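GTPase-activating protein BEM3 (Saccharomyces cerevisiae S288C, PDB 6FSF) acts as a GTPase-activating protein for CDC42 and, less efficiently, RHO1, and binds phosphatidylinositol 3-phosphate, this chain being its tandem PX-PH part. Local coordinates at residues 7-10 and 11-14; 172-176 and 177-181. All coordinates share one frame; numbering follows the deposited sequence.

Interaction 1. Residues 7-10 and 11-14; sequences IPLF and VQPE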
loop_
_atom_site.group_PDB
_atom_site.type_symbol
_atom_site.label_atom_id
_atom_site.label_comp_id
_atom_site.label_asym_id
_atom_site.label_seq_id
_atom_site.Cartn_x
_atom_site.Cartn_y
_atom_site.Cartn_z
ATOM N N ILE A 7 13.328 6.641 23.097
ATOM C CA ILE A 7 12.023 6.957 22.522
ATOM C C ILE A 7 11.140 5.743 22.798
ATOM O O ILE A 7 11.612 4.610 22.643
ATOM C CB ILE A 7 12.144 7.280 21.021
ATOM C CG1 ILE A 7 12.962 8.564 20.812
ATOM C CG2 ILE A 7 10.775 7.417 20.369
ATOM C CD1 ILE A 7 14.451 8.354 20.541
ATOM N N PRO A 8 9.889 5.910 23.238
ATOM C CA PRO A 8 9.098 4.746 23.672
ATOM C C PRO A 8 8.955 3.692 22.584
ATOM O O PRO A 8 8.657 3.994 21.427
ATOM C CB PRO A 8 7.739 5.358 24.032
ATOM C CG PRO A 8 7.710 6.681 23.333
ATOM C CD PRO A 8 9.127 7.159 23.407
ATOM N N LEU A 9 9.163 2.438 22.977
ATOM C CA LEU A 9 9.117 1.302 22.067
ATOM C C LEU A 9 7.773 0.595 22.181
ATOM O O LEU A 9 7.350 0.226 23.282
ATOM C CB LEU A 9 10.251 0.317 22.367
ATOM C CG LEU A 9 11.658 0.894 22.520
ATOM C CD1 LEU A 9 12.664 -0.211 22.810
ATOM C CD2 LEU A 9 12.072 1.682 21.286
ATOM N N PHE A 10 7.104 0.407 21.040
ATOM C CA PHE A 10 5.841 -0.320 21.045
ATOM C C PHE A 10 6.055 -1.820 21.183
ATOM O O PHE A 10 5.233 -2.505 21.804
ATOM C CB PHE A 10 5.046 -0.026 19.771
ATOM C CG PHE A 10 4.529 1.388 19.679
ATOM C CD1 PHE A 10 4.710 2.282 20.721
ATOM C CD2 PHE A 10 3.851 1.818 18.546
ATOM C CE1 PHE A 10 4.236 3.579 20.633
ATOM C CE2 PHE A 10 3.373 3.111 18.454
ATOM C CZ PHE A 10 3.567 3.993 19.498
ATOM N N VAL A 11 7.143 -2.341 20.616
ATOM C CA VAL A 11 7.475 -3.761 20.678
ATOM C C VAL A 11 8.956 -3.881 21.008
ATOM O O VAL A 11 9.799 -3.324 20.297
ATOM C CB VAL A 11 7.158 -4.495 19.361
ATOM C CG1 VAL A 11 7.620 -5.942 19.437
ATOM C CG2 VAL A 11 5.668 -4.425 19.047
ATOM N N GLN A 12 9.273 -4.598 22.082
ATOM C CA GLN A 12 10.666 -4.802 22.452
ATOM C C GLN A 12 11.366 -5.653 21.393
ATOM O O GLN A 12 10.741 -6.532 20.789
ATOM C CB GLN A 12 10.765 -5.478 23.820
ATOM C CG GLN A 12 10.192 -4.652 24.961
ATOM C CD GLN A 12 10.984 -3.387 25.222
ATOM O OE1 GLN A 12 12.208 -3.422 25.347
ATOM N NE2 GLN A 12 10.288 -2.260 25.302
ATOM N N PRO A 13 12.656 -5.410 21.137
ATOM C CA PRO A 13 13.351 -6.190 20.097
ATOM C C PRO A 13 13.324 -7.690 20.336
ATOM O O PRO A 13 13.226 -8.463 19.374
ATOM C CB PRO A 13 14.780 -5.632 20.148
ATOM C CG PRO A 13 14.624 -4.248 20.688
ATOM C CD PRO A 13 13.497 -4.329 21.678
ATOM N N GLU A 14 13.401 -8.126 21.596
ATOM C CA GLU A 14 13.359 -9.550 21.906
ATOM C C GLU A 14 12.009 -10.182 21.596
ATOM O O GLU A 14 11.901 -11.414 21.624
ATOM C CB GLU A 14 13.700 -9.782 23.382
ATOM C CG GLU A 14 15.089 -9.320 23.797
ATOM C CD GLU A 14 15.149 -7.835 24.106
ATOM O OE1 GLU A 14 14.094 -7.249 24.428
ATOM O OE2 GLU A 14 16.251 -7.254 24.022
#

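Interaction 2. Residues 172-176 and 177-181; sequences QLFDK and NQLTE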
loop_
_atom_site.group_PDB
_atom_site.type_symbol
_atom_site.label_atom_id
_atom_site.label_comp_id
_atom_site.label_asym_id
_atom_site.label_seq_id
_atom_site.Cartn_x
_atom_site.Cartn_y
_atom_site.Cartn_z
ATOM N N GLN A 172 -17.595 8.481 -5.476
ATOM C CA GLN A 172 -16.939 9.778 -5.386
ATOM C C GLN A 172 -15.433 9.574 -5.346
ATOM O O GLN A 172 -14.939 8.732 -4.593
ATOM C CB GLN A 172 -17.405 10.552 -4.150
ATOM C CG GLN A 172 -18.907 10.775 -4.080
ATOM C CD GLN A 172 -19.278 12.038 -3.321
ATOM O OE1 GLN A 172 -18.409 12.814 -2.921
ATOM N NE2 GLN A 172 -20.574 12.250 -3.124
ATOM N N LEU A 173 -14.708 10.339 -6.157
ATOM C CA LEU A 173 -13.254 10.279 -6.214
ATOM C C LEU A 173 -12.665 11.618 -5.792
ATOM O O LEU A 173 -13.129 12.677 -6.224
ATOM C CB LEU A 173 -12.766 9.908 -7.619
ATOM C CG LEU A 173 -13.330 8.608 -8.200
ATOM C CD1 LEU A 173 -12.708 8.291 -9.552
ATOM C CD2 LEU A 173 -13.133 7.451 -7.237
ATOM N N PHE A 174 -11.634 11.561 -4.950
ATOM C CA PHE A 174 -10.995 12.745 -4.397
ATOM C C PHE A 174 -9.515 12.754 -4.752
ATOM O O PHE A 174 -8.855 11.710 -4.733
ATOM C CB PHE A 174 -11.153 12.810 -2.871
ATOM C CG PHE A 174 -12.581 12.765 -2.401
ATOM C CD1 PHE A 174 -13.261 13.932 -2.095
ATOM C CD2 PHE A 174 -13.241 11.555 -2.263
ATOM C CE1 PHE A 174 -14.574 13.893 -1.663
ATOM C CE2 PHE A 174 -14.555 11.510 -1.834
ATOM C CZ PHE A 174 -15.224 12.680 -1.534
ATOM N N ASP A 175 -9.002 13.938 -5.077
ATOM C CA ASP A 175 -7.570 14.170 -5.271
ATOM C C ASP A 175 -7.104 15.074 -4.135
ATOM O O ASP A 175 -7.362 16.282 -4.148
ATOM C CB ASP A 175 -7.283 14.799 -6.630
ATOM C CG ASP A 175 -5.895 15.420 -6.710
ATOM O OD1 ASP A 175 -5.721 16.384 -7.486
ATOM O OD2 ASP A 175 -4.981 14.952 -5.996
ATOM N N LYS A 176 -6.422 14.479 -3.155
ATOM C CA LYS A 176 -5.924 15.198 -1.983
ATOM C C LYS A 176 -7.067 15.910 -1.260
ATOM O O LYS A 176 -7.001 17.104 -0.946
ATOM C CB LYS A 176 -4.810 16.172 -2.378
ATOM C CG LYS A 176 -3.709 15.504 -3.195
ATOM C CD LYS A 176 -2.966 16.488 -4.083
ATOM C CE LYS A 176 -2.066 17.402 -3.273
ATOM N NZ LYS A 176 -0.952 16.657 -2.623
ATOM N N ASN A 177 -8.133 15.145 -1.004
ATOM C CA ASN A 177 -9.352 15.644 -0.361
ATOM C C ASN A 177 -9.955 16.820 -1.134
ATOM O O ASN A 177 -10.244 17.879 -0.573
ATOM C CB ASN A 177 -9.096 16.018 1.105
ATOM C CG ASN A 177 -10.369 16.014 1.939
ATOM O OD1 ASN A 177 -11.478 16.126 1.409
ATOM N ND2 ASN A 177 -10.213 15.881 3.254
ATOM N N GLN A 178 -10.144 16.624 -2.438
ATOM C CA GLN A 178 -10.888 17.566 -3.271
ATOM C C GLN A 178 -11.669 16.768 -4.301
ATOM O O GLN A 178 -11.074 16.003 -5.068
ATOM C CB GLN A 178 -9.958 18.571 -3.961
ATOM C CG GLN A 178 -9.435 19.683 -3.064
ATOM C CD GLN A 178 -8.472 20.600 -3.790
ATOM O OE1 GLN A 178 -8.043 20.306 -4.906
ATOM N NE2 GLN A 178 -8.128 21.720 -3.162
ATOM N N LEU A 179 -12.989 16.940 -4.317
ATOM C CA LEU A 179 -13.822 16.245 -5.289
ATOM C C LEU A 179 -13.399 16.600 -6.708
ATOM O O LEU A 179 -13.537 17.747 -7.140
ATOM C CB LEU A 179 -15.298 16.590 -5.073
ATOM C CG LEU A 179 -16.149 15.582 -4.290
ATOM C CD1 LEU A 179 -17.544 16.132 -4.034
ATOM C CD2 LEU A 179 -16.221 14.237 -5.008
ATOM N N THR A 180 -12.865 15.608 -7.425
ATOM C CA THR A 180 -12.508 15.765 -8.827
ATOM C C THR A 180 -13.356 14.921 -9.771
ATOM O O THR A 180 -13.392 15.221 -10.970
ATOM C CB THR A 180 -11.026 15.422 -9.055
ATOM O OG1 THR A 180 -10.789 14.050 -8.720
ATOM C CG2 THR A 180 -10.133 16.307 -8.199
ATOM N N GLU A 181 -14.044 13.894 -9.272
ATOM C CA GLU A 181 -14.897 13.043 -10.093
ATOM C C GLU A 181 -16.061 12.539 -9.248
ATOM O O GLU A 181 -15.893 12.254 -8.060
ATOM C CB GLU A 181 -14.120 11.852 -10.674
ATOM C CG GLU A 181 -13.190 12.170 -11.847
ATOM C CD GLU A 181 -11.760 12.459 -11.418
ATOM O OE1 GLU A 181 -10.938 12.822 -12.288
ATOM O OE2 GLU A 181 -11.453 12.322 -10.214
#

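Interaction 1. Residues 7-10 and 11-14
Between Leu9 and Gln12 the backbone bends sharply, with Leu9 CA and Gln12 CA 6.3 Å apart, yet Leu9 O and Gln12 N stay 5.3 Å from each other, so by the CA criterion this is an open beta turn that no hydrogen bond closes. The bend is made at Phe10, whose helical psi of -34° interrupts the extended conformations of Leu9 and Val11 and brings the flanking side chains together. Leu9 and Gln12 cross at about a right angle. The Gln12 chain is folded at chi2 (-66°), which swings the carboxamide back over the turn instead of letting it run on along the backbone. Leu9 CB then lies 3.9 Å from Gln12 NE2, and Leu9 CD1 is 4.1 Å from Gln12 OE1; both carbons approach obliquely from the same side of the amide plane. This is van der Waals contact between an alkyl branch and a flat polar group, extended by the looser apolar approach of Leu9 CD1 to Pro13 CD at 4.4 Å. The turn belongs to the N-terminal loop that leads into strand 19-29 of the antiparallel sheet in the PX half, and Leu9 also packs on helix 115-125 through Leu119, Ala122 and Gln123, which attaches the loop to that helix. At the corner, Val11 turns its side chain away from Leu9. Its CG1 is anti to the backbone N (chi1 176°), leaving CG2 beside that nitrogen and 3.4 Å from Phe10 O, a local contact with the preceding peptide. Phe10 likewise directs its ring away from the second half of the turn, into an edge-to-face pairing with Phe51, while its backbone N is hydrogen-bonded to Ser126 OG.

Interaction 2. Residues 172-176 and 177-181
Leu173 and Glu181 are joined by the straightest backbone hydrogen bond of this hairpin, Leu173 N to Glu181 O, 2.9 Å long with 172° at the hydrogen. In return, Leu173 O accepts from Thr180 N at 3.2 Å and, weakly, from Glu181 N at 3.4 Å. Two consecutive residues thus face one, which defines a classic beta bulge and shifts the register by a residue before Phe174 pairs with Leu179. The turn is closed by Asp175 N donating to Gln178 O (2.9 Å), and both Lys176 and Asn177 adopt left-handed helical torsions, close to a type III' turn.

Apolar contacts dominate one face. With CG anti to the carbonyl carbon (chi1 -56°), the Phe174 ring stands beside Leu179, the two side chains pointing the same way; Leu179 CD2 sits over a ring face, 4.1 Å from the Phe174 centroid and 26° off the normal, a CH-pi contact displaced toward the rim. Phe174 CE1 also meets Leu179 CG at 3.5 Å. Were Phe174 cut back to an alanine, the Leu179 isobutyl group would probably lose the ring face under its CD2 and turn more freely. On the other face, Leu173 CB and CD1 pack against Glu181 CB. Near the turn, Asp175 CB touches Thr180 CG2 at 3.6 Å.

A polar atom also meets the leucine: the extended Gln172 chain slants past the isobutyl group and touches it with its carbonyl oxygen, Gln172 OE1 lying 3.3 Å from Leu179 CD2.

The hairpin ends the PH-domain sheet on the side of strand 179-184. Inward, strand 160-167 pairs with Gln172 and Phe174, and its Arg162 forms a salt bridge with Glu181; Leu147 of strand 142-148 backs Leu173. Toward the PX half, Asp175 and Lys176 touch Arg29 of strand 19-29.

How the interactions relate
From the N terminus, interaction 1 comes first and bends the chain in an open turn in the loop before strand 19-29; interaction 2 follows much later, closing the hairpin of strands 170-174 and 179-184. Each joins adjacent segments, so the two are in series and neither nest nor cross. Their centres are 38 Å apart and their nearest atoms about 24 Å, so any relation is indirect. The first ties the N-terminal loop to helix 115-125 of the PX half, whereas the second joins two strands at the outer end of the PH-domain sheet. Strand 19-29 is near both in different senses: it follows residues 7-14 in sequence, and its Arg29 touches Asp175 and Lys176.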